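Local coordinates for protein pectate lyase (Pectobacterium carotovorum, PDB 4U4B) that probably depolymerises polygalacturonate and methylated pectins by endo-acting, calcium-dependent eliminative cleavage of their alpha-1,4-linked galacturonan chain, at residues D50-T55 / W89-S94; V46-V51 / S62-E67. All coordinates share one frame; numbering follows the deposited sequence.

Interaction 1: D50-T55 / W89-S94; sequences DVYRST and WVDTVS
Near-equal first torsions, -65° in Tyr52 and -66° in Asp91, set CG opposite the carbonyl carbon in both residues and bring the phenol ring and the carboxylate together diagonally across two strands. They cross at about a right angle, their planes 47° apart, and Asp91 OD2 approaches Tyr52 CE2 obliquely at 3.4 Å. Directly opposite Tyr52 stands Trp89; beyond the start of their side chains (CB to CB 4.4 Å) the indole reaches along the sheet until CZ3 meets Ser54 CB at 3.8 Å, edge-on and in the ring plane. A small serine fits beside so wide a ring, and its OG turns to Ser56 O. These antiparallel strands are the central pair of a four-stranded sheet in a small beta-sandwich, probably of fibronectin type III kind. Val51 and Val90 point to its other face, their CG2 atoms 4.3 Å apart, and pack on Leu37 and Trp39 of strand 35-41, where branched apolar groups suit the interior. Two reciprocal backbone pairs hold the register: Asp50 N to Asp91 O (2.8 Å) with its return bond, and Tyr52 N to Trp89 O (2.8 Å) with the longer Trp89 N to Tyr52 O (3.0 Å).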
loop_
_atom_site.group_PDB
_atom_site.type_symbol
_atom_site.label_atom_id
_atom_site.label_comp_id
_atom_site.label_asym_id
_atom_site.label_seq_id
_atom_site.Cartn_x
_atom_site.Cartn_y
_atom_site.Cartn_z
ATOM N N ASP A 50 -17.616 -7.898 6.646
ATOM C CA ASP A 50 -18.719 -7.048 6.260
ATOM C C ASP A 50 -18.340 -5.599 6.435
ATOM O O ASP A 50 -17.808 -5.215 7.477
ATOM C CB ASP A 50 -19.963 -7.339 7.096
ATOM C CG ASP A 50 -20.582 -8.668 6.771
ATOM O OD1 ASP A 50 -20.640 -9.039 5.570
ATOM O OD2 ASP A 50 -21.021 -9.335 7.729
ATOM N N VAL A 51 -18.643 -4.803 5.423
ATOM C CA VAL A 51 -18.473 -3.371 5.506
ATOM C C VAL A 51 -19.824 -2.698 5.694
ATOM O O VAL A 51 -20.723 -2.875 4.872
ATOM C CB VAL A 51 -17.795 -2.802 4.237
ATOM C CG1 VAL A 51 -17.635 -1.311 4.369
ATOM C CG2 VAL A 51 -16.455 -3.475 3.998
ATOM N N TYR A 52 -19.942 -1.926 6.773
ATOM C CA TYR A 52 -21.127 -1.142 7.078
ATOM C C TYR A 52 -20.889 0.348 6.942
ATOM O O TYR A 52 -19.812 0.872 7.275
ATOM C CB TYR A 52 -21.616 -1.421 8.499
ATOM C CG TYR A 52 -22.096 -2.830 8.704
ATOM C CD1 TYR A 52 -23.429 -3.166 8.504
ATOM C CD2 TYR A 52 -21.212 -3.828 9.084
ATOM C CE1 TYR A 52 -23.863 -4.467 8.674
ATOM C CE2 TYR A 52 -21.634 -5.122 9.273
ATOM C CZ TYR A 52 -22.953 -5.438 9.063
ATOM O OH TYR A 52 -23.363 -6.736 9.248
ATOM N N ARG A 53 -21.918 1.034 6.480
ATOM C CA ARG A 53 -21.895 2.475 6.359
ATOM C C ARG A 53 -23.195 3.088 6.839
ATOM O O ARG A 53 -24.296 2.645 6.472
ATOM C CB ARG A 53 -21.639 2.885 4.919
ATOM C CG ARG A 53 -21.477 4.380 4.744
ATOM C CD ARG A 53 -21.361 4.736 3.280
ATOM N NE ARG A 53 -22.660 4.665 2.605
ATOM C CZ ARG A 53 -22.807 4.616 1.289
ATOM N NH1 ARG A 53 -21.726 4.604 0.508
ATOM N NH2 ARG A 53 -24.032 4.558 0.752
ATOM N N SER A 54 -23.074 4.114 7.666
ATOM C CA SER A 54 -24.242 4.849 8.109
ATOM C C SER A 54 -24.114 6.323 7.756
ATOM O O SER A 54 -22.994 6.863 7.668
ATOM C CB SER A 54 -24.442 4.686 9.612
ATOM O OG SER A 54 -25.510 5.498 10.044
ATOM N N THR A 55 -25.264 6.959 7.545
ATOM C CA THR A 55 -25.341 8.388 7.267
ATOM C C THR A 55 -25.391 9.190 8.559
ATOM O O THR A 55 -25.515 10.417 8.544
ATOM C CB THR A 55 -26.573 8.722 6.414
ATOM O OG1 THR A 55 -27.746 8.172 7.032
ATOM C CG2 THR A 55 -26.426 8.133 5.016
ATOM N N TRP A 89 -17.880 0.956 9.624
ATOM C CA TRP A 89 -17.460 -0.141 10.490
ATOM C C TRP A 89 -17.144 -1.330 9.612
ATOM O O TRP A 89 -17.812 -1.565 8.601
ATOM C CB TRP A 89 -18.555 -0.553 11.490
ATOM C CG TRP A 89 -18.937 0.488 12.469
ATOM C CD1 TRP A 89 -18.451 0.639 13.733
ATOM C CD2 TRP A 89 -19.896 1.533 12.281
ATOM N NE1 TRP A 89 -19.043 1.710 14.344
ATOM C CE2 TRP A 89 -19.925 2.288 13.472
ATOM C CE3 TRP A 89 -20.727 1.911 11.224
ATOM C CZ2 TRP A 89 -20.758 3.393 13.637
ATOM C CZ3 TRP A 89 -21.541 3.019 11.382
ATOM C CH2 TRP A 89 -21.555 3.745 12.577
ATOM N N VAL A 90 -16.140 -2.096 10.009
ATOM C CA VAL A 90 -15.827 -3.351 9.350
ATOM C C VAL A 90 -15.927 -4.452 10.387
ATOM O O VAL A 90 -15.315 -4.361 11.447
ATOM C CB VAL A 90 -14.424 -3.321 8.708
ATOM C CG1 VAL A 90 -14.020 -4.696 8.243
ATOM C CG2 VAL A 90 -14.397 -2.306 7.551
ATOM N N ASP A 91 -16.752 -5.457 10.105
ATOM C CA ASP A 91 -16.897 -6.604 10.993
ATOM C C ASP A 91 -16.235 -7.805 10.341
ATOM O O ASP A 91 -16.419 -8.050 9.149
ATOM C CB ASP A 91 -18.376 -6.930 11.288
ATOM C CG ASP A 91 -19.079 -5.842 12.077
ATOM O OD1 ASP A 91 -18.417 -4.894 12.526
ATOM O OD2 ASP A 91 -20.304 -5.940 12.277
ATOM N N THR A 92 -15.462 -8.547 11.121
ATOM C CA THR A 92 -14.892 -9.803 10.656
ATOM C C THR A 92 -15.721 -10.972 11.188
ATOM O O THR A 92 -16.247 -10.926 12.304
ATOM C CB THR A 92 -13.433 -9.967 11.111
ATOM O OG1 THR A 92 -13.405 -10.103 12.534
ATOM C CG2 THR A 92 -12.589 -8.755 10.712
ATOM N N VAL A 93 -15.851 -12.018 10.387
ATOM C CA VAL A 93 -16.604 -13.193 10.793
ATOM C C VAL A 93 -15.729 -14.441 10.704
ATOM O O VAL A 93 -15.186 -14.756 9.656
ATOM C CB VAL A 93 -17.854 -13.376 9.929
ATOM C CG1 VAL A 93 -18.633 -14.609 10.369
ATOM C CG2 VAL A 93 -18.716 -12.126 9.987
ATOM N N SER A 94 -15.588 -15.154 11.812
ATOM C CA SER A 94 -14.721 -16.324 11.836
ATOM C C SER A 94 -15.511 -17.598 11.574
ATOM O O SER A 94 -16.744 -17.583 11.559
ATOM C CB SER A 94 -13.976 -16.407 13.173
ATOM O OG SER A 94 -13.002 -15.367 13.268
#

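Interaction 2: V46-V51 / S62-E67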
loop_
_atom_site.group_PDB
_atom_site.type_symbol
_atom_site.label_atom_id
_atom_site.label_comp_id
_atom_site.label_asym_id
_atom_site.label_seq_id
_atom_site.Cartn_x
_atom_site.Cartn_y
_atom_site.Cartn_z
ATOM N N VAL A 46 -10.632 -15.836 9.977
ATOM C CA VAL A 46 -11.657 -15.056 9.300
ATOM C C VAL A 46 -12.113 -15.805 8.055
ATOM O O VAL A 46 -11.293 -16.377 7.340
ATOM C CB VAL A 46 -11.145 -13.652 8.918
ATOM C CG1 VAL A 46 -12.195 -12.894 8.107
ATOM C CG2 VAL A 46 -10.777 -12.865 10.167
ATOM N N VAL A 47 -13.421 -15.813 7.807
ATOM C CA VAL A 47 -13.980 -16.424 6.607
ATOM C C VAL A 47 -14.720 -15.416 5.726
ATOM O O VAL A 47 -14.938 -15.667 4.547
ATOM C CB VAL A 47 -14.965 -17.569 6.951
ATOM C CG1 VAL A 47 -14.291 -18.628 7.798
ATOM C CG2 VAL A 47 -16.191 -17.029 7.647
ATOM N N ARG A 48 -15.122 -14.292 6.307
ATOM C CA ARG A 48 -15.851 -13.241 5.597
ATOM C C ARG A 48 -15.684 -11.935 6.358
ATOM O O ARG A 48 -15.395 -11.951 7.569
ATOM C CB ARG A 48 -17.342 -13.592 5.475
ATOM C CG ARG A 48 -18.229 -12.541 4.761
ATOM C CD ARG A 48 -19.727 -12.948 4.717
ATOM N NE ARG A 48 -20.539 -12.451 5.840
ATOM C CZ ARG A 48 -21.058 -13.215 6.798
ATOM N NH1 ARG A 48 -20.856 -14.528 6.802
ATOM N NH2 ARG A 48 -21.784 -12.669 7.757
ATOM N N GLN A 49 -15.870 -10.812 5.670
ATOM C CA GLN A 49 -15.841 -9.496 6.312
ATOM C C GLN A 49 -16.972 -8.649 5.764
ATOM O O GLN A 49 -17.273 -8.689 4.570
ATOM C CB GLN A 49 -14.498 -8.779 6.090
ATOM C CG GLN A 49 -13.277 -9.576 6.474
ATOM C CD GLN A 49 -12.001 -8.796 6.223
ATOM O OE1 GLN A 49 -11.537 -8.053 7.087
ATOM N NE2 GLN A 49 -11.439 -8.951 5.034
ATOM N N ASP A 50 -17.616 -7.898 6.646
ATOM C CA ASP A 50 -18.719 -7.048 6.260
ATOM C C ASP A 50 -18.340 -5.599 6.435
ATOM O O ASP A 50 -17.808 -5.215 7.477
ATOM C CB ASP A 50 -19.963 -7.339 7.096
ATOM C CG ASP A 50 -20.582 -8.668 6.771
ATOM O OD1 ASP A 50 -20.640 -9.039 5.570
ATOM O OD2 ASP A 50 -21.021 -9.335 7.729
ATOM N N VAL A 51 -18.643 -4.803 5.423
ATOM C CA VAL A 51 -18.473 -3.371 5.506
ATOM C C VAL A 51 -19.824 -2.698 5.694
ATOM O O VAL A 51 -20.723 -2.875 4.872
ATOM C CB VAL A 51 -17.795 -2.802 4.237
ATOM C CG1 VAL A 51 -17.635 -1.311 4.369
ATOM C CG2 VAL A 51 -16.455 -3.475 3.998
ATOM N N SER A 62 -26.994 1.632 10.124
ATOM C CA SER A 62 -26.000 1.334 9.092
ATOM C C SER A 62 -26.488 0.290 8.095
ATOM O O SER A 62 -27.234 -0.617 8.438
ATOM C CB SER A 62 -24.690 0.870 9.724
ATOM O OG SER A 62 -24.863 -0.356 10.425
ATOM N N GLU A 63 -26.056 0.429 6.850
ATOM C CA GLU A 63 -26.378 -0.548 5.827
ATOM C C GLU A 63 -25.113 -1.274 5.403
ATOM O O GLU A 63 -24.031 -0.674 5.315
ATOM C CB GLU A 63 -27.030 0.124 4.623
ATOM C CG GLU A 63 -26.095 1.056 3.887
ATOM C CD GLU A 63 -26.801 1.950 2.889
ATOM O OE1 GLU A 63 -27.700 2.715 3.318
ATOM O OE2 GLU A 63 -26.446 1.894 1.683
ATOM N N LYS A 64 -25.239 -2.572 5.162
ATOM C CA LYS A 64 -24.128 -3.334 4.636
ATOM C C LYS A 64 -23.881 -2.909 3.192
ATOM O O LYS A 64 -24.772 -3.019 2.336
ATOM C CB LYS A 64 -24.390 -4.838 4.736
ATOM C CG LYS A 64 -23.134 -5.673 4.459
ATOM C CD LYS A 64 -23.422 -7.180 4.454
ATOM C CE LYS A 64 -23.745 -7.709 5.833
ATOM N NZ LYS A 64 -23.544 -9.187 5.884
ATOM N N ILE A 65 -22.676 -2.404 2.923
ATOM C CA ILE A 65 -22.343 -1.952 1.581
ATOM C C ILE A 65 -21.311 -2.847 0.903
ATOM O O ILE A 65 -21.033 -2.685 -0.285
ATOM C CB ILE A 65 -21.814 -0.496 1.567
ATOM C CG1 ILE A 65 -20.450 -0.402 2.258
ATOM C CG2 ILE A 65 -22.829 0.461 2.193
ATOM C CD1 ILE A 65 -19.798 0.942 2.089
ATOM N N ALA A 66 -20.737 -3.798 1.628
ATOM C CA ALA A 66 -19.822 -4.735 0.977
ATOM C C ALA A 66 -19.731 -6.056 1.710
ATOM O O ALA A 66 -19.830 -6.106 2.934
ATOM C CB ALA A 66 -18.420 -4.119 0.854
ATOM N N GLU A 67 -19.539 -7.122 0.943
ATOM C CA GLU A 67 -19.226 -8.428 1.492
ATOM C C GLU A 67 -17.920 -8.902 0.900
ATOM O O GLU A 67 -17.850 -9.239 -0.273
ATOM C CB GLU A 67 -20.352 -9.426 1.211
ATOM C CG GLU A 67 -21.465 -9.307 2.225
ATOM C CD GLU A 67 -22.684 -10.151 1.876
ATOM O OE1 GLU A 67 -22.573 -11.024 0.999
ATOM O OE2 GLU A 67 -23.741 -9.931 2.487
#
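Asp50 OD1 is gripped from two strands: Lys64 NZ reaches it across the contact at 2.9 Å, a salt bridge whose hydrogen-bond geometry is weak, while Arg48 NE, two residues back on the same strand, makes a weak bond to it at 3.4 Å. The carboxylate oxygen lies at the edge of the guanidinium, in its plane. Lys64 extends from its backbone and then bends at chi3 (-70°), which carries the ammonium group over to Asp50; NZ also has Glu67 OE2 at 3.5 Å, a weak second bond. Two acids thus alternate with two bases, and the opposite charges probably offset the proximity of Arg48 to Lys64. Long, flexible side chains suit this more exposed face.

On the other face, Val51 CG1 packs on Ile65 CG1 at 3.6 Å, and Val51 CB meets Ala66 CB at 3.7 Å. The small Ala66 fits beside the branched valine, and Phe75 of strand 74-77 touches both Ile65 and Ala66. In the backbone, Val51 N bonds almost straight to Ala66 O at 3.0 Å. Val51 O accepts Ile65 N at 2.8 Å and, weakly, Ala66 N at 3.4 Å. Two consecutive residues facing one valine in this way define a classic beta bulge, here in the outer strand of the antiparallel hairpin formed by strands 46-54 and 63-68.

Interactions 1 and 2 lie on either side of strand 46-54, their centres about 5 Å apart, and share Asp50 and Val51. Along the chain this strand comes first, strand 63-68 completes the hairpin of interaction 2, and strand 87-94 arrives later for interaction 1, placing itself on the other flank. Across the sheet the order is therefore 63-68, 46-54, 87-94, 99-106, with interaction 2 at the edge and interaction 1 in the middle. Tyr52 OH packs on Lys64 CE (3.6 Å), so one face runs on through both. Both contacts build the N-terminal sandwich, away from the calcium-binding residues of the parallel beta-helix that follows.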